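Local structure of putative pachytene checkpoint protein 2 (Caenorhabditis elegans, 4XGU) at residues S333-L338 / N410-A415; V208-N213 / D237-D242; I15-K20 / S31-L36. The protein is an AAA+ ATPase that binds and hydrolyses ATP, probably to remodel partner proteins, and probably plays a key role in chromosome recombination during meiosis. All blocks are in the same frame, centred on the assembly; numbering follows the deposited sequence.

Interaction 1 (S333-L338 / N410-A415); sequences SSIMEL and NLFLEA
Phe412 is the residue of 410-415 that meets 333-338, touching Ser334, Ile335 and Leu338. One residue before it, Leu411 is turned to its own surroundings, Val394 and Ser398. At Phe412 the ring reaches across a gap of 13.0 Å between the axes of the two short helical segments, which run at 130° to one another. The leading corner of the ring does the work. CE2 of Phe412 comes to 3.9 Å from CG1 of Ile335, and CZ of Phe412 lies 4.1 Å from that same carbon; the approach is oblique. CG1 of Ile335 is anti to the carbonyl carbon (chi1 -60°), the setting in which this branch, and not CG2, meets the ring. Leu338 instead comes in at the ring edge, near the plane, with its CD1 4.2 Å from CE2 of Phe412. Ser334 adds its CB, 4.4 Å from CZ of Phe412, while its OG is bonded back to Met330 O one turn earlier, leaving the hydrocarbon part to pack.

Both helices, 324-340 and 405-420, belong to the helical C-terminal lid of the AAA+ module, and all four touching residues are buried. The side chain of Ser334 is also about 8 Å from bound ADP. Next along the segment, Leu413 packs on Ile375 and Glu378 of helix 367-378, whose Leu372 touches Ile335. Ala415 closes the segment against Leu393 and Val394 of helix 384-397, and Pro391 of that helix meets Ser334.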
loop_
_atom_site.group_PDB
_atom_site.type_symbol
_atom_site.label_atom_id
_atom_site.label_comp_id
_atom_site.label_asym_id
_atom_site.label_seq_id
_atom_site.Cartn_x
_atom_site.Cartn_y
_atom_site.Cartn_z
ATOM N N SER B 333 46.673 -8.231 21.881
ATOM C CA SER B 333 46.661 -9.587 21.345
ATOM C C SER B 333 47.227 -9.635 19.931
ATOM O O SER B 333 47.867 -10.610 19.546
ATOM C CB SER B 333 45.244 -10.154 21.356
ATOM O OG SER B 333 44.684 -10.084 22.653
ATOM N N SER B 334 46.984 -8.579 19.161
ATOM C CA SER B 334 47.512 -8.491 17.805
ATOM C C SER B 334 49.033 -8.383 17.825
ATOM O O SER B 334 49.724 -9.090 17.091
ATOM C CB SER B 334 46.908 -7.294 17.065
ATOM O OG SER B 334 45.508 -7.437 16.907
ATOM N N ILE B 335 49.549 -7.499 18.675
ATOM C CA ILE B 335 50.988 -7.298 18.798
ATOM C C ILE B 335 51.685 -8.565 19.284
ATOM O O ILE B 335 52.725 -8.951 18.755
ATOM C CB ILE B 335 51.310 -6.140 19.762
ATOM C CG1 ILE B 335 50.682 -4.842 19.255
ATOM C CG2 ILE B 335 52.812 -5.973 19.926
ATOM C CD1 ILE B 335 50.870 -3.672 20.191
ATOM N N MET B 336 51.101 -9.214 20.287
ATOM C CA MET B 336 51.678 -10.437 20.839
ATOM C C MET B 336 51.705 -11.557 19.805
ATOM O O MET B 336 52.639 -12.359 19.774
ATOM C CB MET B 336 50.904 -10.882 22.081
ATOM C CG MET B 336 51.053 -9.940 23.261
ATOM S SD MET B 336 52.780 -9.509 23.553
ATOM C CE MET B 336 53.456 -11.108 24.002
ATOM N N GLU B 337 50.680 -11.603 18.959
ATOM C CA GLU B 337 50.620 -12.580 17.878
ATOM C C GLU B 337 51.620 -12.232 16.786
ATOM O O GLU B 337 52.217 -13.116 16.170
ATOM C CB GLU B 337 49.205 -12.660 17.299
ATOM C CG GLU B 337 49.084 -13.468 16.011
ATOM C CD GLU B 337 49.312 -14.959 16.208
ATOM O OE1 GLU B 337 49.442 -15.408 17.369
ATOM O OE2 GLU B 337 49.356 -15.688 15.195
ATOM N N LEU B 338 51.804 -10.938 16.551
ATOM C CA LEU B 338 52.793 -10.475 15.586
ATOM C C LEU B 338 54.206 -10.812 16.047
ATOM O O LEU B 338 55.103 -11.027 15.231
ATOM C CB LEU B 338 52.663 -8.970 15.361
ATOM C CG LEU B 338 51.512 -8.489 14.480
ATOM C CD1 LEU B 338 51.455 -6.971 14.483
ATOM C CD2 LEU B 338 51.665 -9.019 13.063
ATOM N N ASN B 410 53.828 3.517 17.118
ATOM C CA ASN B 410 53.682 4.684 16.261
ATOM C C ASN B 410 52.939 4.342 14.971
ATOM O O ASN B 410 52.122 5.128 14.490
ATOM C CB ASN B 410 55.052 5.285 15.940
ATOM C CG ASN B 410 55.006 6.794 15.780
ATOM O OD1 ASN B 410 55.217 7.536 16.741
ATOM N ND2 ASN B 410 54.727 7.256 14.564
ATOM N N LEU B 411 53.218 3.165 14.418
ATOM C CA LEU B 411 52.575 2.742 13.178
ATOM C C LEU B 411 51.115 2.377 13.412
ATOM O O LEU B 411 50.248 2.703 12.600
ATOM C CB LEU B 411 53.315 1.558 12.554
ATOM C CG LEU B 411 54.742 1.810 12.059
ATOM C CD1 LEU B 411 55.235 0.632 11.231
ATOM C CD2 LEU B 411 54.830 3.109 11.266
ATOM N N PHE B 412 50.853 1.696 14.524
ATOM C CA PHE B 412 49.493 1.318 14.889
ATOM C C PHE B 412 48.607 2.548 15.008
ATOM O O PHE B 412 47.478 2.560 14.519
ATOM C CB PHE B 412 49.483 0.531 16.202
ATOM C CG PHE B 412 49.332 -0.954 16.019
ATOM C CD1 PHE B 412 48.075 -1.528 15.930
ATOM C CD2 PHE B 412 50.444 -1.775 15.938
ATOM C CE1 PHE B 412 47.931 -2.893 15.761
ATOM C CE2 PHE B 412 50.305 -3.142 15.772
ATOM C CZ PHE B 412 49.048 -3.701 15.683
ATOM N N LEU B 413 49.132 3.587 15.649
ATOM C CA LEU B 413 48.395 4.833 15.812
ATOM C C LEU B 413 48.070 5.466 14.459
ATOM O O LEU B 413 46.968 5.977 14.252
ATOM C CB LEU B 413 49.188 5.815 16.676
ATOM C CG LEU B 413 48.467 7.113 17.041
ATOM C CD1 LEU B 413 47.303 6.828 17.980
ATOM C CD2 LEU B 413 49.436 8.107 17.659
ATOM N N GLU B 414 49.027 5.424 13.537
ATOM C CA GLU B 414 48.820 5.990 12.209
ATOM C C GLU B 414 47.743 5.236 11.441
ATOM O O GLU B 414 46.914 5.843 10.761
ATOM C CB GLU B 414 50.123 5.990 11.411
ATOM C CG GLU B 414 50.925 7.271 11.540
ATOM C CD GLU B 414 51.594 7.666 10.240
ATOM O OE1 GLU B 414 51.912 8.864 10.071
ATOM O OE2 GLU B 414 51.798 6.780 9.382
ATOM N N ALA B 415 47.760 3.912 11.550
ATOM C CA ALA B 415 46.775 3.081 10.868
ATOM C C ALA B 415 45.372 3.351 11.402
ATOM O O ALA B 415 44.413 3.425 10.633
ATOM C CB ALA B 415 47.128 1.610 11.018
#

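Interaction 2 (V208-N213 / D237-D242); sequences VMLEIN and DELAED
Leu239 is placed against Val208 and Leu210, and one methyl, its CD2, reaches both. The contact belongs to a beta-alpha-beta crossover of the AAA+ core: strand 206-212 leads through helices 217-224 and 228-241 to the neighbouring parallel strand 245-251, and Leu239 sits near the end of the second helix. The closest pair is Leu239 CD2 with Val208 CG2, 3.7 Å apart. Leu239 CG follows at 4.1 Å from Val208 CG2, so the valine methyl faces the branch point as well as the tip. Val208 places CG2 between its backbone N and carbonyl carbon, while CG1 is anti to the carbonyl carbon, beside the backbone N. Leu210 is the more distant partner, its CD1 being 4.4 Å from Leu239 CD2. Val208 and Leu210 are two residues apart on a strand, hence on the same face; Met209 between them points away and packs on Phe132 and Leu250.

In the next shell, backbone bonds from Val208 and Leu210 to strand 245-251 fix the strand within the sheet, and Leu124 of strand 123-127 touches both side chains. Helix 228-241 touches the strand at further points: Ile236 lies on Leu210, and Met232 and Phe233 on Ile212.

Further out, polar bonds hold the end of the helix. Ala240 O accepts a bond from Asn292 ND2, and Asp237 forms salt bridges with Arg286 and Arg290. Asp237 OD1 also lies 3.2 Å from Glu241 OE1, two acceptors whose repulsion is likely to be offset by Arg290, the arginine whose NH2 meets that same Asp237 OD1.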
loop_
_atom_site.group_PDB
_atom_site.type_symbol
_atom_site.label_atom_id
_atom_site.label_comp_id
_atom_site.label_asym_id
_atom_site.label_seq_id
_atom_site.Cartn_x
_atom_site.Cartn_y
_atom_site.Cartn_z
ATOM N N VAL B 208 26.516 -32.245 14.598
ATOM C CA VAL B 208 26.595 -31.513 13.337
ATOM C C VAL B 208 26.054 -30.095 13.484
ATOM O O VAL B 208 25.284 -29.806 14.399
ATOM C CB VAL B 208 25.814 -32.231 12.213
ATOM C CG1 VAL B 208 26.441 -33.581 11.896
ATOM C CG2 VAL B 208 24.351 -32.394 12.603
ATOM N N MET B 209 26.467 -29.210 12.582
ATOM C CA MET B 209 25.935 -27.850 12.545
ATOM C C MET B 209 25.616 -27.416 11.124
ATOM O O MET B 209 26.446 -27.541 10.225
ATOM C CB MET B 209 26.909 -26.852 13.173
ATOM C CG MET B 209 26.652 -25.399 12.754
ATOM S SD MET B 209 27.529 -24.178 13.758
ATOM C CE MET B 209 27.524 -22.766 12.662
ATOM N N LEU B 210 24.407 -26.899 10.938
ATOM C CA LEU B 210 23.967 -26.379 9.652
ATOM C C LEU B 210 23.918 -24.860 9.671
ATOM O O LEU B 210 23.179 -24.261 10.452
ATOM C CB LEU B 210 22.598 -26.947 9.286
ATOM C CG LEU B 210 22.664 -28.353 8.696
ATOM C CD1 LEU B 210 21.299 -29.006 8.697
ATOM C CD2 LEU B 210 23.228 -28.291 7.285
ATOM N N GLU B 211 24.715 -24.242 8.809
ATOM C CA GLU B 211 24.777 -22.791 8.737
ATOM C C GLU B 211 24.033 -22.269 7.514
ATOM O O GLU B 211 24.265 -22.723 6.394
ATOM C CB GLU B 211 26.231 -22.322 8.714
ATOM C CG GLU B 211 26.387 -20.813 8.691
ATOM C CD GLU B 211 27.836 -20.378 8.738
ATOM O OE1 GLU B 211 28.726 -21.256 8.712
ATOM O OE2 GLU B 211 28.082 -19.154 8.804
ATOM N N ILE B 212 23.139 -21.311 7.735
ATOM C CA ILE B 212 22.332 -20.742 6.663
ATOM C C ILE B 212 22.611 -19.249 6.494
ATOM O O ILE B 212 22.869 -18.548 7.474
ATOM C CB ILE B 212 20.824 -20.948 6.927
ATOM C CG1 ILE B 212 20.550 -22.374 7.407
ATOM C CG2 ILE B 212 20.008 -20.637 5.684
ATOM C CD1 ILE B 212 19.094 -22.635 7.746
ATOM N N ASN B 213 22.576 -18.784 5.246
ATOM C CA ASN B 213 22.638 -17.360 4.919
ATOM C C ASN B 213 23.971 -16.700 5.270
ATOM O O ASN B 213 24.001 -15.630 5.878
ATOM C CB ASN B 213 21.493 -16.615 5.616
ATOM C CG ASN B 213 21.193 -15.276 4.980
ATOM O OD1 ASN B 213 21.355 -15.102 3.773
ATOM N ND2 ASN B 213 20.754 -14.321 5.789
ATOM N N ASP B 237 15.525 -31.697 9.342
ATOM C CA ASP B 237 14.598 -32.515 10.107
ATOM C C ASP B 237 15.054 -33.969 10.134
ATOM O O ASP B 237 15.070 -34.592 11.194
ATOM C CB ASP B 237 13.187 -32.408 9.528
ATOM C CG ASP B 237 12.123 -32.889 10.494
ATOM O OD1 ASP B 237 12.220 -34.035 10.979
ATOM O OD2 ASP B 237 11.187 -32.113 10.779
ATOM N N GLU B 238 15.427 -34.502 8.972
ATOM C CA GLU B 238 15.931 -35.872 8.887
ATOM C C GLU B 238 17.151 -36.065 9.777
ATOM O O GLU B 238 17.282 -37.084 10.455
ATOM C CB GLU B 238 16.282 -36.237 7.444
ATOM C CG GLU B 238 15.133 -36.831 6.648
ATOM C CD GLU B 238 15.618 -37.669 5.481
ATOM O OE1 GLU B 238 16.848 -37.766 5.293
ATOM O OE2 GLU B 238 14.770 -38.236 4.756
ATOM N N LEU B 239 18.039 -35.077 9.771
ATOM C CA LEU B 239 19.230 -35.109 10.609
ATOM C C LEU B 239 18.837 -35.012 12.077
ATOM O O LEU B 239 19.518 -35.549 12.951
ATOM C CB LEU B 239 20.180 -33.975 10.228
ATOM C CG LEU B 239 21.670 -34.310 10.188
ATOM C CD1 LEU B 239 21.903 -35.585 9.396
ATOM C CD2 LEU B 239 22.447 -33.158 9.578
ATOM N N ALA B 240 17.727 -34.329 12.338
ATOM C CA ALA B 240 17.208 -34.183 13.693
ATOM C C ALA B 240 16.450 -35.433 14.124
ATOM O O ALA B 240 16.356 -35.730 15.315
ATOM C CB ALA B 240 16.312 -32.963 13.786
ATOM N N GLU B 241 15.906 -36.156 13.146
ATOM C CA GLU B 241 15.238 -37.432 13.399
ATOM C C GLU B 241 16.232 -38.429 13.980
ATOM O O GLU B 241 15.867 -39.317 14.751
ATOM C CB GLU B 241 14.612 -37.988 12.116
ATOM C CG GLU B 241 13.375 -37.233 11.644
ATOM C CD GLU B 241 12.932 -37.640 10.250
ATOM O OE1 GLU B 241 12.143 -36.892 9.632
ATOM O OE2 GLU B 241 13.374 -38.704 9.769
ATOM N N ASP B 242 17.493 -38.270 13.597
ATOM C CA ASP B 242 18.578 -39.058 14.157
ATOM C C ASP B 242 18.802 -38.663 15.612
ATOM O O ASP B 242 19.147 -37.520 15.907
ATOM C CB ASP B 242 19.858 -38.863 13.337
ATOM C CG ASP B 242 21.000 -39.748 13.805
ATOM O OD1 ASP B 242 20.760 -40.658 14.628
ATOM O OD2 ASP B 242 22.142 -39.537 13.343
#

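Interaction 3 (I15-K20 / S31-L36); sequences IRICQK and SEFEEL
Phe33 holds CG anti to its carbonyl carbon, on the N side (chi1 -83°), and with CB already directed at 15-20 the ring reaches Ile15 and Ile17. The extended CG1-CD1 arm of Ile15 brings CD1 to the ring. Ile17 is set differently: with chi1 at 45°, CG1 is tucked between the backbone N and the carbonyl carbon, while CG2 takes the place anti to the carbonyl carbon and faces Phe33.

Two kinds of approach result. Ile15 comes in obliquely, its CD1 3.8 Å from Phe33 CD1 and its CG2 3.9 Å from Phe33 CE1. Ile17 crosses the phenylalanine at about a right angle and meets the ring at its edge, near the plane; Ile17 CG2 lies 3.6 Å from Phe33 CZ and 3.8 Å from Phe33 CE1. One helical turn on from Phe33, Leu36 extends the same apolar face, with Leu36 CD2 4.3 Å from Ile15 CD1.

The contact fastens helix 30-41 onto the three-stranded mixed sheet of the Pch2 N-terminal domain, in which strand 12-16 is central, between 68-72 and 95-98. With an alanine in place of Phe33, Ile17 would probably lose its partner on the helix, and a gap would be likely to open beside CG2 and CD1 of Ile15.

Around these side chains, Phe66 and Leu69 touch both Ile15 and Leu36, and Val97 packs on Ile17. Arg16, lying between the two isoleucines in sequence, points away from the helix and forms a salt bridge with Asp133.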
loop_
_atom_site.group_PDB
_atom_site.type_symbol
_atom_site.label_atom_id
_atom_site.label_comp_id
_atom_site.label_asym_id
_atom_site.label_seq_id
_atom_site.Cartn_x
_atom_site.Cartn_y
_atom_site.Cartn_z
ATOM N N ILE B 15 39.864 -31.882 26.433
ATOM C CA ILE B 15 41.185 -32.336 26.025
ATOM C C ILE B 15 41.161 -32.909 24.615
ATOM O O ILE B 15 40.451 -33.874 24.341
ATOM C CB ILE B 15 41.728 -33.402 26.991
ATOM C CG1 ILE B 15 41.828 -32.836 28.409
ATOM C CG2 ILE B 15 43.082 -33.910 26.522
ATOM C CD1 ILE B 15 42.279 -33.854 29.439
ATOM N N ARG B 16 41.939 -32.308 23.721
ATOM C CA ARG B 16 42.042 -32.798 22.353
ATOM C C ARG B 16 43.174 -33.812 22.219
ATOM O O ARG B 16 44.344 -33.475 22.411
ATOM C CB ARG B 16 42.266 -31.641 21.378
ATOM C CG ARG B 16 42.221 -32.055 19.915
ATOM C CD ARG B 16 43.161 -31.221 19.066
ATOM N NE ARG B 16 42.962 -29.789 19.260
ATOM C CZ ARG B 16 43.734 -28.855 18.717
ATOM N NH1 ARG B 16 44.755 -29.206 17.945
ATOM N NH2 ARG B 16 43.491 -27.572 18.942
ATOM N N ILE B 17 42.826 -35.052 21.888
ATOM C CA ILE B 17 43.828 -36.083 21.636
ATOM C C ILE B 17 44.171 -36.188 20.155
ATOM O O ILE B 17 43.520 -35.572 19.309
ATOM C CB ILE B 17 43.364 -37.465 22.123
ATOM C CG1 ILE B 17 41.920 -37.719 21.689
ATOM C CG2 ILE B 17 43.504 -37.576 23.630
ATOM C CD1 ILE B 17 41.363 -39.033 22.179
ATOM N N CYS B 18 45.199 -36.971 19.848
ATOM C CA CYS B 18 45.591 -37.210 18.465
ATOM C C CYS B 18 44.590 -38.126 17.779
ATOM O O CYS B 18 43.878 -38.881 18.439
ATOM C CB CYS B 18 46.993 -37.822 18.393
ATOM S SG CYS B 18 48.300 -36.656 17.936
ATOM N N GLN B 19 44.538 -38.058 16.452
ATOM C CA GLN B 19 43.713 -38.981 15.684
ATOM C C GLN B 19 44.266 -40.389 15.839
ATOM O O GLN B 19 43.506 -41.346 15.993
ATOM C CB GLN B 19 43.654 -38.589 14.206
ATOM C CG GLN B 19 42.749 -37.403 13.891
ATOM C CD GLN B 19 43.391 -36.066 14.213
ATOM O OE1 GLN B 19 44.598 -35.981 14.453
ATOM N NE2 GLN B 19 42.585 -35.009 14.215
ATOM N N LYS B 20 45.591 -40.508 15.806
ATOM C CA LYS B 20 46.256 -41.802 15.949
ATOM C C LYS B 20 46.002 -42.411 17.322
ATOM O O LYS B 20 46.107 -43.624 17.494
ATOM C CB LYS B 20 47.764 -41.672 15.700
ATOM C CG LYS B 20 48.134 -41.542 14.223
ATOM C CD LYS B 20 49.447 -42.244 13.898
ATOM C CE LYS B 20 50.604 -41.264 13.818
ATOM N NZ LYS B 20 51.904 -41.961 13.591
ATOM N N SER B 31 42.743 -42.548 33.946
ATOM C CA SER B 31 43.391 -42.105 35.176
ATOM C C SER B 31 44.547 -41.158 34.878
ATOM O O SER B 31 44.759 -40.176 35.589
ATOM C CB SER B 31 43.896 -43.307 35.980
ATOM O OG SER B 31 42.845 -44.217 36.261
ATOM N N GLU B 32 45.286 -41.465 33.817
ATOM C CA GLU B 32 46.440 -40.671 33.420
ATOM C C GLU B 32 46.022 -39.289 32.924
ATOM O O GLU B 32 46.760 -38.314 33.079
ATOM C CB GLU B 32 47.236 -41.401 32.341
ATOM C CG GLU B 32 47.535 -42.849 32.678
ATOM C CD GLU B 32 48.314 -43.554 31.583
ATOM O OE1 GLU B 32 49.036 -42.869 30.828
ATOM O OE2 GLU B 32 48.200 -44.793 31.478
ATOM N N PHE B 33 44.839 -39.208 32.326
ATOM C CA PHE B 33 44.303 -37.925 31.889
ATOM C C PHE B 33 43.969 -37.037 33.080
ATOM O O PHE B 33 44.155 -35.824 33.029
ATOM C CB PHE B 33 43.060 -38.121 31.022
ATOM C CG PHE B 33 43.366 -38.405 29.584
ATOM C CD1 PHE B 33 43.659 -37.373 28.711
ATOM C CD2 PHE B 33 43.362 -39.702 29.104
ATOM C CE1 PHE B 33 43.946 -37.628 27.386
ATOM C CE2 PHE B 33 43.644 -39.965 27.778
ATOM C CZ PHE B 33 43.938 -38.926 26.919
ATOM N N GLU B 34 43.475 -37.646 34.152
ATOM C CA GLU B 34 43.075 -36.888 35.329
ATOM C C GLU B 34 44.298 -36.338 36.058
ATOM O O GLU B 34 44.249 -35.258 36.651
ATOM C CB GLU B 34 42.233 -37.756 36.263
ATOM C CG GLU B 34 41.595 -36.989 37.405
ATOM C CD GLU B 34 40.483 -37.765 38.078
ATOM O OE1 GLU B 34 39.848 -37.208 39.000
ATOM O OE2 GLU B 34 40.241 -38.926 37.682
ATOM N N GLU B 35 45.393 -37.090 36.002
ATOM C CA GLU B 35 46.656 -36.652 36.576
ATOM C C GLU B 35 47.181 -35.450 35.794
ATOM O O GLU B 35 47.680 -34.483 36.378
ATOM C CB GLU B 35 47.671 -37.801 36.571
ATOM C CG GLU B 35 48.370 -38.052 37.909
ATOM C CD GLU B 35 47.423 -38.498 39.017
ATOM O OE1 GLU B 35 46.251 -38.829 38.725
ATOM O OE2 GLU B 35 47.857 -38.521 40.190
ATOM N N LEU B 36 47.055 -35.516 34.472
ATOM C CA LEU B 36 47.411 -34.406 33.592
ATOM C C LEU B 36 46.655 -33.132 33.953
ATOM O O LEU B 36 47.238 -32.052 34.026
ATOM C CB LEU B 36 47.129 -34.770 32.134
ATOM C CG LEU B 36 47.127 -33.604 31.142
ATOM C CD1 LEU B 36 48.525 -33.026 30.977
ATOM C CD2 LEU B 36 46.542 -34.018 29.794
#

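Overall arrangement
From the N terminus the three contacts follow one another in series, with none nested or crossed. Interaction 3 closes first, with ten residues between segments 15-20 and 31-36, joining strand 12-16 to helix 30-41 in the N-terminal domain. Interaction 2 then closes a loop of 23 residues, mostly helical, inside the ATPase core. Interaction 1 comes last and closes the longest span, 71 residues with no strand among them, within the C-terminal lid. Each contact has both its segments in a single domain family. The sites stand apart without touching: centres are about 30 Å apart for interactions 2 and 3, about 36 Å for interactions 1 and 3, and about 40 Å for interactions 1 and 2.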